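Local structure of (S)-ureidoglycine--glyoxylate transaminase (Bacillus subtilis, 3ISL) at residues 14-19 and 347-352; 300-305 and 378-383. The protein transfers the amino group of (S)-ureidoglycine to glyoxylate, using pyridoxal 5'-phosphate, to give oxalurate and glycine in purine catabolism. One frame throughout, in Å; residues are numbered along the deposited sequence.

Contact 1 of 2, residues 14-19 and 347-352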
loop_
_atom_site.group_PDB
_atom_site.type_symbol
_atom_site.label_atom_id
_atom_site.label_comp_id
_atom_site.label_asym_id
_atom_site.label_seq_id
_atom_site.Cartn_x
_atom_site.Cartn_y
_atom_site.Cartn_z
ATOM N N ILE A 14 -2.688 21.187 8.938
ATOM C CA ILE A 14 -1.785 20.144 9.418
ATOM C C ILE A 14 -0.340 20.594 9.464
ATOM O O ILE A 14 0.306 20.857 8.414
ATOM C CB ILE A 14 -1.853 18.828 8.612
ATOM C CG1 ILE A 14 -3.286 18.291 8.647
ATOM C CG2 ILE A 14 -0.847 17.779 9.232
ATOM C CD1 ILE A 14 -3.528 17.010 7.723
ATOM N N MET A 15 0.164 20.646 10.697
ATOM C CA MET A 15 1.492 21.127 10.931
ATOM C C MET A 15 2.304 20.114 11.760
ATOM O O MET A 15 3.078 20.512 12.647
ATOM C CB MET A 15 1.423 22.558 11.614
ATOM C CG MET A 15 0.947 23.690 10.587
ATOM S SD MET A 15 1.871 23.768 8.977
ATOM C CE MET A 15 3.125 25.005 9.332
ATOM N N THR A 16 2.122 18.829 11.472
ATOM C CA THR A 16 2.922 17.755 12.069
ATOM C C THR A 16 4.053 17.429 11.075
ATOM O O THR A 16 4.063 17.963 9.964
ATOM C CB THR A 16 2.091 16.496 12.193
ATOM O OG1 THR A 16 1.725 16.029 10.873
ATOM C CG2 THR A 16 0.829 16.746 13.046
ATOM N N PRO A 17 4.983 16.533 11.462
ATOM C CA PRO A 17 5.930 15.955 10.497
ATOM C C PRO A 17 5.399 14.819 9.598
ATOM O O PRO A 17 6.197 14.082 9.020
ATOM C CB PRO A 17 7.080 15.440 11.391
ATOM C CG PRO A 17 6.996 16.221 12.691
ATOM C CD PRO A 17 5.448 16.371 12.865
ATOM N N GLY A 18 4.076 14.701 9.447
ATOM C CA GLY A 18 3.466 13.759 8.532
ATOM C C GLY A 18 2.436 12.918 9.239
ATOM O O GLY A 18 2.577 12.642 10.424
ATOM N N PRO A 19 1.377 12.529 8.522
ATOM C CA PRO A 19 1.124 12.937 7.151
ATOM C C PRO A 19 0.599 14.394 7.075
ATOM O O PRO A 19 -0.219 14.799 7.937
ATOM C CB PRO A 19 0.028 11.954 6.697
ATOM C CG PRO A 19 -0.677 11.601 7.998
ATOM C CD PRO A 19 0.389 11.550 9.011
ATOM N N GLY A 347 -8.604 23.265 14.825
ATOM C CA GLY A 347 -8.407 22.299 13.750
ATOM C C GLY A 347 -6.928 22.238 13.362
ATOM O O GLY A 347 -6.588 21.739 12.288
ATOM N N ILE A 348 -6.053 22.786 14.205
ATOM C CA ILE A 348 -4.604 22.788 13.910
ATOM C C ILE A 348 -3.917 21.563 14.481
ATOM O O ILE A 348 -4.113 21.252 15.657
ATOM C CB ILE A 348 -3.921 24.025 14.543
ATOM C CG1 ILE A 348 -4.383 25.291 13.799
ATOM C CG2 ILE A 348 -2.379 23.863 14.538
ATOM C CD1 ILE A 348 -3.862 26.624 14.540
ATOM N N GLU A 349 -3.118 20.861 13.677
ATOM C CA GLU A 349 -2.474 19.641 14.199
ATOM C C GLU A 349 -0.978 19.811 14.288
ATOM O O GLU A 349 -0.358 20.120 13.293
ATOM C CB GLU A 349 -2.781 18.395 13.321
ATOM C CG GLU A 349 -2.617 17.110 14.148
ATOM C CD GLU A 349 -2.479 15.842 13.263
ATOM O OE1 GLU A 349 -2.554 15.978 12.040
ATOM O OE2 GLU A 349 -2.314 14.726 13.794
ATOM N N ILE A 350 -0.439 19.637 15.494
ATOM C CA ILE A 350 1.011 19.505 15.760
ATOM C C ILE A 350 1.261 18.165 16.450
ATOM O O ILE A 350 0.346 17.532 16.949
ATOM C CB ILE A 350 1.631 20.695 16.600
ATOM C CG1 ILE A 350 1.135 20.657 18.060
ATOM C CG2 ILE A 350 1.408 22.055 15.823
ATOM C CD1 ILE A 350 1.680 21.887 19.005
ATOM N N ALA A 351 2.512 17.744 16.461
ATOM C CA ALA A 351 2.871 16.418 16.969
ATOM C C ALA A 351 3.395 16.490 18.397
ATOM O O ALA A 351 4.108 17.427 18.751
ATOM C CB ALA A 351 3.887 15.792 16.028
ATOM N N SER A 352 3.048 15.504 19.218
ATOM C CA SER A 352 3.736 15.314 20.492
ATOM C C SER A 352 4.926 14.399 20.228
ATOM O O SER A 352 5.193 14.028 19.089
ATOM C CB SER A 352 2.819 14.662 21.538
ATOM O OG SER A 352 2.076 15.639 22.267
HETATM O O HOH W 1 -0.279 14.673 10.609
#

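Contact 2 of 2, residues 300-305 and 378-383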
loop_
_atom_site.group_PDB
_atom_site.type_symbol
_atom_site.label_atom_id
_atom_site.label_comp_id
_atom_site.label_asym_id
_atom_site.label_seq_id
_atom_site.Cartn_x
_atom_site.Cartn_y
_atom_site.Cartn_z
ATOM N N ALA A 300 12.285 29.787 8.645
ATOM C CA ALA A 300 12.834 30.985 9.265
ATOM C C ALA A 300 11.709 31.852 9.892
ATOM O O ALA A 300 11.827 32.251 11.039
ATOM C CB ALA A 300 13.668 31.790 8.261
ATOM N N ALA A 301 10.613 32.081 9.158
ATOM C CA ALA A 301 9.443 32.728 9.706
ATOM C C ALA A 301 8.843 32.017 10.972
ATOM O O ALA A 301 8.601 32.689 11.968
ATOM C CB ALA A 301 8.377 32.877 8.592
ATOM N N LEU A 302 8.577 30.680 10.909
ATOM C CA LEU A 302 8.152 29.917 12.091
ATOM C C LEU A 302 9.082 30.147 13.299
ATOM O O LEU A 302 8.623 30.478 14.407
ATOM C CB LEU A 302 8.023 28.415 11.778
ATOM C CG LEU A 302 7.595 27.527 12.956
ATOM C CD1 LEU A 302 6.151 27.867 13.354
ATOM C CD2 LEU A 302 7.664 26.040 12.632
ATOM N N ALA A 303 10.397 29.992 13.058
ATOM C CA ALA A 303 11.446 30.178 14.051
ATOM C C ALA A 303 11.419 31.546 14.724
ATOM O O ALA A 303 11.489 31.637 15.996
ATOM C CB ALA A 303 12.837 29.906 13.431
ATOM N N ALA A 304 11.307 32.608 13.913
ATOM C CA ALA A 304 11.244 33.966 14.534
ATOM C C ALA A 304 9.915 34.073 15.300
ATOM O O ALA A 304 9.900 34.624 16.374
ATOM C CB ALA A 304 11.434 35.120 13.509
ATOM N N GLY A 305 8.824 33.450 14.818
ATOM C CA GLY A 305 7.596 33.518 15.602
ATOM C C GLY A 305 7.689 32.799 16.942
ATOM O O GLY A 305 7.261 33.352 18.016
ATOM N N PHE A 378 -1.041 30.715 10.923
ATOM C CA PHE A 378 -2.142 30.185 11.742
ATOM C C PHE A 378 -1.646 29.317 12.888
ATOM O O PHE A 378 -2.221 29.338 13.983
ATOM C CB PHE A 378 -3.132 29.422 10.844
ATOM C CG PHE A 378 -4.492 29.069 11.494
ATOM C CD1 PHE A 378 -5.067 29.830 12.524
ATOM C CD2 PHE A 378 -5.242 27.968 10.993
ATOM C CE1 PHE A 378 -6.346 29.463 13.056
ATOM C CE2 PHE A 378 -6.522 27.625 11.528
ATOM C CZ PHE A 378 -7.048 28.372 12.546
ATOM N N VAL A 379 -0.592 28.542 12.657
ATOM C CA VAL A 379 -0.107 27.674 13.705
ATOM C C VAL A 379 0.462 28.526 14.859
ATOM O O VAL A 379 0.305 28.171 16.055
ATOM C CB VAL A 379 0.914 26.602 13.196
ATOM C CG1 VAL A 379 2.296 27.254 12.974
ATOM C CG2 VAL A 379 1.024 25.425 14.225
ATOM N N LEU A 380 1.103 29.654 14.528
ATOM C CA LEU A 380 1.645 30.542 15.612
ATOM C C LEU A 380 0.478 31.230 16.331
ATOM O O LEU A 380 0.488 31.370 17.568
ATOM C CB LEU A 380 2.613 31.605 15.083
ATOM C CG LEU A 380 3.894 31.081 14.434
ATOM C CD1 LEU A 380 4.451 32.174 13.561
ATOM C CD2 LEU A 380 4.884 30.701 15.534
ATOM N N ALA A 381 -0.523 31.663 15.573
ATOM C CA ALA A 381 -1.666 32.332 16.214
ATOM C C ALA A 381 -2.386 31.346 17.160
ATOM O O ALA A 381 -2.639 31.669 18.287
ATOM C CB ALA A 381 -2.607 32.876 15.189
ATOM N N GLY A 382 -2.665 30.140 16.675
ATOM C CA GLY A 382 -3.323 29.126 17.465
ATOM C C GLY A 382 -2.511 28.729 18.680
ATOM O O GLY A 382 -3.067 28.614 19.810
ATOM N N LEU A 383 -1.219 28.500 18.477
ATOM C CA LEU A 383 -0.394 28.042 19.579
ATOM C C LEU A 383 -0.243 29.171 20.605
ATOM O O LEU A 383 -0.269 28.895 21.796
ATOM C CB LEU A 383 0.968 27.502 19.130
ATOM C CG LEU A 383 1.977 27.006 20.201
ATOM C CD1 LEU A 383 1.653 25.638 20.780
ATOM C CD2 LEU A 383 3.357 26.953 19.517
#

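Contact 1 of 2, residues 14-19 and 347-352
The CG2 methyl of T16 sits over the flat face of the E349 carboxylate, 3.4 Å from CD and not much farther from either oxygen. E349 reaches under it because its CG is anti to the backbone N (chi1 -157°) and the chain runs on extended, leaving the carboxylate broadside to the methyl. I14 lies alongside the same glutamate, both side chains pointing the same way, with I14 CG2 3.7 Å from E349 OE1. V34 and G36 of the second subunit pack on I14 and E349.

The backbones meet as parallel strands, I14 bridging to E349. M15 N donates to E349 O at 2.7 Å, in the carbonyl plane but bent at the hydrogen (142°). Farther along, M15 CB approaches I350 CG2, and P17 CD rests against A351 CB at 3.6 Å.

The hydroxyl of T16 serves its own segment: with chi1 at 64°, OG1 lies between the backbone N and the carbonyl carbon and accepts from G18 N at 3.1 Å, closing an ST turn. A water donates to P19 O and, at 3.0 Å, to E349 OE1, linking the carbonyl of P19 to the glutamate; its distance to T16 OG1 is too short to trust. With an alanine here, G18 N would probably be left without its acceptor and the face of the E349 carboxylate without the methyl above it.

Beyond the turn comes a cis peptide between G18 and P19. The side chain of P17 comes within about 6 Å, nearest atoms, of the bound pyridoxal phosphate and of K198, the lysine that carries the cofactor in the enzyme though not joined to it here. A short N-terminal strand joined to the C-terminal part of the chain, then leading past the cofactor, is consistent with the fold-type I architecture of class-V aminotransferases.

Contact 2 of 2, residues 300-305 and 378-383
L302 and L380 cross obliquely between two nearly parallel helices, meeting through their methyls, L302 CD1 to L380 CD2 at 3.8 Å. L302 starts out along the flank of its helix, but with CG anti to the backbone N (chi1 179°) its end swings in toward the other helix. The same CD1 also meets V379 CG1 at 3.9 Å, and here the two side chains stand at about a right angle. One leucine methyl thus touches two consecutive residues of 378-383.

L380 sets out toward the other helix and lands with its fork on bare backbone. Its CD2 rests 3.8 Å from G305 C, while CD1 comes to 4.0 Å from G305 CA. G305 is the residue that makes room for this: a CB there would point at L380 and run into CD1. L380 therefore packs against the G305 backbone and, three residues earlier, the L302 side chain.

The segment axes approach to 10.4 Å and cross at -18°, both helices running the same way, and across that distance the two segments meet through L302, V379, L380 and the backbone of G305. A403 of helix 398-408 also touches L380, and T366 touches L302. The result is an apolar seam joining helices 288-308 and 373-389, neighbours in the helical layer of the C-terminal alpha/beta domain that fold-type I aminotransferases share.

The four segments alternate along the chain: 14-19, 300-305, 347-352, then 378-383, so the two contacts cross along the sequence, one segment of contact 2 falling between the two of contact 1. Their centres lie 13 Å apart. I348 and I350 pack on helix 373-389: V379 CG2 lies 3.7 Å from I350 CG2, and I348 CD1 reaches F378 O and G382 CA. M15 also touches V379. Helix 373-389 therefore packs against strand 348-349 and the N-terminal segment as well as helix 288-308. Contact 1 lies nearer the cofactor and the second subunit, contact 2 farther from the chain's centre; together they bind the N-terminal end of the protein into its C-terminal region.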